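Local structure of Non-structural protein 9 (Avian infectious bronchitis virus, 5C94) at residues Asn52-Phe60 and Gln67-Pro75. The protein forms a homodimer that binds RNA, probably single-stranded, and probably acts in the coronavirus replication complex. Residues are numbered along the deposited sequence; the frame is centred on the assembly and turned at random.
Sequences NPNLKVASF and QIYVDLDPP
Ser59 and Gln67 meet near the turn end of the two strands, and the serine hydroxyl works in both directions: OG accepts from Gln67 NE2 at 2.6 Å and donates to Ile68 O at 2.8 Å. With its OG opposite the backbone N (chi1 -165°), Ser59 reaches over to that carbonyl, while a bend at chi2 (78°) folds the glutamine amide back onto the hydroxyl. Ile68 O is gripped twice, since Phe60 N donates to it from the other face of its plane. The same OG lies over one face of the Tyr69 ring, 3.2 Å from CE2, and Val57 CG1 comes to the ring edge near CD2. Strands 57-61 and 67-71 form an antiparallel beta hairpin of the nsp9 barrel-like fold, with 67-71 outermost in the sheet; 57-61 also pairs with strand 12-22, where Lys56 and Val57 face Gly22 in a classic beta bulge. On the reverse side of the hairpin, Phe60 swings its ring across Ile68, with Phe60 CE1 3.5 Å from Ile68 CD1, and its side chain crosses that of Val70 at about a right angle, Phe60 CE2 meeting Val70 CG2. Ala58 CB touches both Val70 CG2 and Leu72 CD2. Farther along, Leu72 points its side chain toward 52-60, its CD1 4.0 Å from Leu55 CB, and its N donates to Lys56 O from above the carbonyl plane. A water hydrogen-bonded to both Leu55 O and Asp73 O, 2.8 Å from each, bridges the segments.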
ATOM      1  N   ASN A  52      21.417  -7.119  -2.324  1.00 19.16           N
ATOM      2  CA  ASN A  52      21.989  -7.081  -3.660  1.00 21.88           C
ATOM      3  C   ASN A  52      21.209  -6.138  -4.604  1.00 22.62           C
ATOM      4  O   ASN A  52      20.006  -6.311  -4.804  1.00 21.90           O
ATOM      5  CB  ASN A  52      22.007  -8.513  -4.210  1.00 20.00           C
ATOM      6  CG  ASN A  52      22.803  -8.661  -5.492  1.00 24.29           C
ATOM      7  OD1 ASN A  52      22.733  -7.822  -6.405  1.00 25.86           O
ATOM      8  ND2 ASN A  52      23.533  -9.774  -5.592  1.00 19.22           N
ATOM      9  N   PRO A  53      21.900  -5.147  -5.193  1.00 14.35           N
ATOM     10  CA  PRO A  53      21.304  -4.178  -6.131  1.00 20.57           C
ATOM     11  C   PRO A  53      21.258  -4.626  -7.598  1.00 22.90           C
ATOM     12  O   PRO A  53      20.736  -3.891  -8.438  1.00 22.29           O
ATOM     13  CB  PRO A  53      22.231  -2.966  -6.009  1.00 15.72           C
ATOM     14  CG  PRO A  53      23.588  -3.595  -5.763  1.00 13.89           C
ATOM     15  CD  PRO A  53      23.289  -4.794  -4.848  1.00 12.05           C
ATOM     16  N   ASN A  54      21.779  -5.804  -7.914  1.00 23.26           N
ATOM     17  CA  ASN A  54      21.932  -6.170  -9.317  1.00 26.62           C
ATOM     18  C   ASN A  54      20.973  -7.217  -9.828  1.00 29.25           C
ATOM     19  O   ASN A  54      21.175  -7.748 -10.924  1.00 36.80           O
ATOM     20  CB  ASN A  54      23.346  -6.660  -9.562  1.00 30.60           C
ATOM     21  CG  ASN A  54      24.367  -5.652  -9.145  1.00 26.21           C
ATOM     22  OD1 ASN A  54      24.414  -4.556  -9.695  1.00 28.15           O
ATOM     23  ND2 ASN A  54      25.185  -6.005  -8.163  1.00 19.58           N
ATOM     24  N   LEU A  55      19.942  -7.521  -9.047  1.00 21.11           N
ATOM     25  CA  LEU A  55      19.034  -8.603  -9.396  1.00 16.42           C
ATOM     26  C   LEU A  55      18.148  -8.228 -10.580  1.00 24.35           C
ATOM     27  O   LEU A  55      17.788  -7.055 -10.751  1.00 23.43           O
ATOM     28  CB  LEU A  55      18.182  -8.981  -8.193  1.00 17.87           C
ATOM     29  CG  LEU A  55      18.997  -9.326  -6.951  1.00 22.38           C
ATOM     30  CD1 LEU A  55      18.067  -9.637  -5.809  1.00 16.46           C
ATOM     31  CD2 LEU A  55      19.932 -10.499  -7.226  1.00 21.18           C
ATOM     32  N   LYS A  56      17.825  -9.209 -11.406  1.00 20.73           N
ATOM     33  CA  LYS A  56      16.974  -9.006 -12.558  1.00 14.72           C
ATOM     34  C   LYS A  56      15.823  -9.961 -12.682  1.00 22.36           C
ATOM     35  O   LYS A  56      14.914  -9.714 -13.398  1.00 31.13           O
ATOM     36  CB  LYS A  56      17.742  -9.199 -13.857  1.00 20.83           C
ATOM     37  CG  LYS A  56      18.768  -8.161 -14.242  1.00 26.37           C
ATOM     38  CD  LYS A  56      18.324  -6.763 -13.944  1.00 36.93           C
ATOM     39  CE  LYS A  56      18.717  -5.800 -15.025  1.00 47.40           C
ATOM     40  NZ  LYS A  56      17.553  -5.391 -15.851  1.00 54.68           N
ATOM     41  N   VAL A  57      15.892 -11.076 -11.998  1.00 22.87           N
ATOM     42  CA  VAL A  57      14.916 -12.165 -12.153  1.00 25.42           C
ATOM     43  C   VAL A  57      14.645 -12.763 -10.766  1.00 28.02           C
ATOM     44  O   VAL A  57      15.560 -12.903  -9.946  1.00 24.44           O
ATOM     45  CB  VAL A  57      15.367 -13.292 -13.149  1.00 21.79           C
ATOM     46  CG1 VAL A  57      14.394 -14.466 -13.169  1.00 19.75           C
ATOM     47  CG2 VAL A  57      15.543 -12.748 -14.555  1.00 13.78           C
ATOM     48  N   ALA A  58      13.395 -13.109 -10.487  1.00 25.46           N
ATOM     49  CA  ALA A  58      13.088 -13.790  -9.232  1.00 22.26           C
ATOM     50  C   ALA A  58      12.452 -15.131  -9.525  1.00 27.47           C
ATOM     51  O   ALA A  58      11.929 -15.363 -10.627  1.00 27.27           O
ATOM     52  CB  ALA A  58      12.175 -12.954  -8.360  1.00 18.30           C
ATOM     53  N   SER A  59      12.495 -16.020  -8.537  1.00 24.01           N
ATOM     54  CA  SER A  59      11.920 -17.347  -8.717  1.00 23.80           C
ATOM     55  C   SER A  59      11.256 -17.886  -7.456  1.00 22.84           C
ATOM     56  O   SER A  59      11.724 -17.675  -6.328  1.00 25.78           O
ATOM     57  CB  SER A  59      12.989 -18.324  -9.197  1.00 24.97           C
ATOM     58  OG  SER A  59      12.383 -19.494  -9.706  1.00 27.76           O
ATOM     59  N   PHE A  60      10.155 -18.589  -7.668  1.00 25.21           N
ATOM     60  CA  PHE A  60       9.371 -19.138  -6.572  1.00 32.24           C
ATOM     61  C   PHE A  60       8.332 -20.135  -7.099  1.00 36.61           C
ATOM     62  O   PHE A  60       8.176 -20.318  -8.320  1.00 31.07           O
ATOM     63  CB  PHE A  60       8.692 -18.013  -5.796  1.00 25.64           C
ATOM     64  CG  PHE A  60       8.012 -17.001  -6.675  1.00 25.59           C
ATOM     65  CD1 PHE A  60       6.777 -17.286  -7.259  1.00 23.55           C
ATOM     66  CD2 PHE A  60       8.607 -15.765  -6.921  1.00 28.75           C
ATOM     67  CE1 PHE A  60       6.144 -16.357  -8.083  1.00 30.35           C
ATOM     68  CE2 PHE A  60       7.981 -14.817  -7.742  1.00 31.90           C
ATOM     69  CZ  PHE A  60       6.747 -15.116  -8.327  1.00 36.20           C
ATOM     70  N   GLN A  67       7.602 -24.365 -10.229  1.00 28.99           N
ATOM     71  CA  GLN A  67       8.696 -23.375 -10.240  1.00 32.83           C
ATOM     72  C   GLN A  67       8.621 -22.378 -11.404  1.00 35.51           C
ATOM     73  O   GLN A  67       8.757 -22.757 -12.577  1.00 43.69           O
ATOM     74  CB  GLN A  67      10.064 -24.074 -10.284  1.00 21.89           C
ATOM     75  CG  GLN A  67      11.255 -23.114 -10.019  1.00 24.01           C
ATOM     76  CD  GLN A  67      11.434 -22.791  -8.531  1.00 29.40           C
ATOM     77  OE1 GLN A  67      11.001 -23.555  -7.667  1.00 37.67           O
ATOM     78  NE2 GLN A  67      12.044 -21.643  -8.232  1.00 32.04           N
ATOM     79  N   ILE A  68       8.427 -21.102 -11.089  1.00 30.46           N
ATOM     80  CA  ILE A  68       8.355 -20.102 -12.150  1.00 33.52           C
ATOM     81  C   ILE A  68       9.393 -18.998 -11.984  1.00 26.55           C
ATOM     82  O   ILE A  68       9.998 -18.845 -10.917  1.00 28.90           O
ATOM     83  CB  ILE A  68       6.972 -19.446 -12.233  1.00 41.46           C
ATOM     84  CG1 ILE A  68       6.742 -18.536 -11.039  1.00 37.51           C
ATOM     85  CG2 ILE A  68       5.857 -20.504 -12.330  1.00 48.95           C
ATOM     86  CD1 ILE A  68       5.742 -17.437 -11.343  1.00 37.17           C
ATOM     87  N   TYR A  69       9.592 -18.240 -13.060  1.00 25.04           N
ATOM     88  CA  TYR A  69      10.508 -17.107 -13.076  1.00 23.21           C
ATOM     89  C   TYR A  69       9.777 -15.826 -13.500  1.00 22.55           C
ATOM     90  O   TYR A  69       8.900 -15.846 -14.371  1.00 26.61           O
ATOM     91  CB  TYR A  69      11.697 -17.420 -13.994  1.00 24.00           C
ATOM     92  CG  TYR A  69      12.516 -18.592 -13.464  1.00 32.35           C
ATOM     93  CD1 TYR A  69      12.131 -19.918 -13.716  1.00 36.52           C
ATOM     94  CD2 TYR A  69      13.647 -18.380 -12.678  1.00 28.70           C
ATOM     95  CE1 TYR A  69      12.860 -20.993 -13.211  1.00 36.42           C
ATOM     96  CE2 TYR A  69      14.380 -19.442 -12.175  1.00 30.58           C
ATOM     97  CZ  TYR A  69      13.986 -20.744 -12.441  1.00 41.17           C
ATOM     98  OH  TYR A  69      14.723 -21.791 -11.925  1.00 45.28           O
ATOM     99  N   VAL A  70      10.104 -14.723 -12.832  1.00 19.67           N
ATOM    100  CA  VAL A  70       9.531 -13.417 -13.159  1.00 17.86           C
ATOM    101  C   VAL A  70      10.629 -12.350 -13.292  1.00 20.24           C
ATOM    102  O   VAL A  70      11.653 -12.387 -12.595  1.00 16.49           O
ATOM    103  CB  VAL A  70       8.502 -12.943 -12.093  1.00 21.02           C
ATOM    104  CG1 VAL A  70       7.356 -13.926 -11.986  1.00 14.78           C
ATOM    105  CG2 VAL A  70       9.166 -12.766 -10.737  1.00 21.92           C
ATOM    106  N   ASP A  71      10.408 -11.419 -14.214  1.00 16.59           N
ATOM    107  CA  ASP A  71      11.293 -10.276 -14.408  1.00 18.66           C
ATOM    108  C   ASP A  71      11.075  -9.224 -13.319  1.00 21.79           C
ATOM    109  O   ASP A  71       9.979  -9.096 -12.762  1.00 23.73           O
ATOM    110  CB  ASP A  71      11.061  -9.666 -15.798  1.00 22.73           C
ATOM    111  CG  ASP A  71      11.554 -10.572 -16.931  1.00 34.76           C
ATOM    112  OD1 ASP A  71      12.491 -11.380 -16.722  1.00 31.79           O
ATOM    113  OD2 ASP A  71      10.976 -10.497 -18.034  1.00 50.12           O
ATOM    114  N   LEU A  72      12.122  -8.462 -13.033  1.00 22.47           N
ATOM    115  CA  LEU A  72      12.063  -7.406 -12.031  1.00 24.21           C
ATOM    116  C   LEU A  72      12.213  -6.019 -12.673  1.00 22.24           C
ATOM    117  O   LEU A  72      13.025  -5.838 -13.578  1.00 26.51           O
ATOM    118  CB  LEU A  72      13.165  -7.626 -10.984  1.00 17.43           C
ATOM    119  CG  LEU A  72      13.162  -8.984 -10.287  1.00 19.62           C
ATOM    120  CD1 LEU A  72      14.350  -9.108  -9.344  1.00 14.96           C
ATOM    121  CD2 LEU A  72      11.847  -9.164  -9.534  1.00 26.54           C
ATOM    122  N   ASP A  73      11.433  -5.047 -12.206  1.00 23.57           N
ATOM    123  CA  ASP A  73      11.703  -3.646 -12.514  1.00 23.57           C
ATOM    124  C   ASP A  73      13.020  -3.225 -11.852  1.00 24.75           C
ATOM    125  O   ASP A  73      13.551  -3.938 -10.995  1.00 24.03           O
ATOM    126  CB  ASP A  73      10.559  -2.758 -12.032  1.00 23.52           C
ATOM    127  CG  ASP A  73       9.285  -2.935 -12.851  1.00 28.73           C
ATOM    128  OD1 ASP A  73       9.347  -3.460 -13.984  1.00 24.36           O
ATOM    129  OD2 ASP A  73       8.212  -2.524 -12.359  1.00 37.15           O
ATOM    130  N   PRO A  74      13.573  -2.069 -12.241  1.00 25.74           N
ATOM    131  CA  PRO A  74      14.762  -1.675 -11.467  1.00 20.42           C
ATOM    132  C   PRO A  74      14.395  -1.388  -9.999  1.00 26.04           C
ATOM    133  O   PRO A  74      13.257  -1.022  -9.725  1.00 18.86           O
ATOM    134  CB  PRO A  74      15.242  -0.412 -12.179  1.00 15.36           C
ATOM    135  CG  PRO A  74      14.573  -0.483 -13.579  1.00 16.29           C
ATOM    136  CD  PRO A  74      13.267  -1.132 -13.341  1.00 15.13           C
ATOM    137  N   PRO A  75      15.348  -1.546  -9.071  1.00 23.73           N
ATOM    138  CA  PRO A  75      15.013  -1.468  -7.648  1.00 25.75           C
ATOM    139  C   PRO A  75      14.903  -0.033  -7.093  1.00 29.65           C
ATOM    140  O   PRO A  75      15.631   0.840  -7.555  1.00 25.62           O
ATOM    141  CB  PRO A  75      16.187  -2.203  -6.995  1.00 19.67           C
ATOM    142  CG  PRO A  75      17.358  -1.826  -7.885  1.00 15.87           C
ATOM    143  CD  PRO A  75      16.775  -1.875  -9.287  1.00 14.84           C
TER
HETATM  144  O   HOH W   1      15.876  -5.224 -11.800  1.00 33.90           O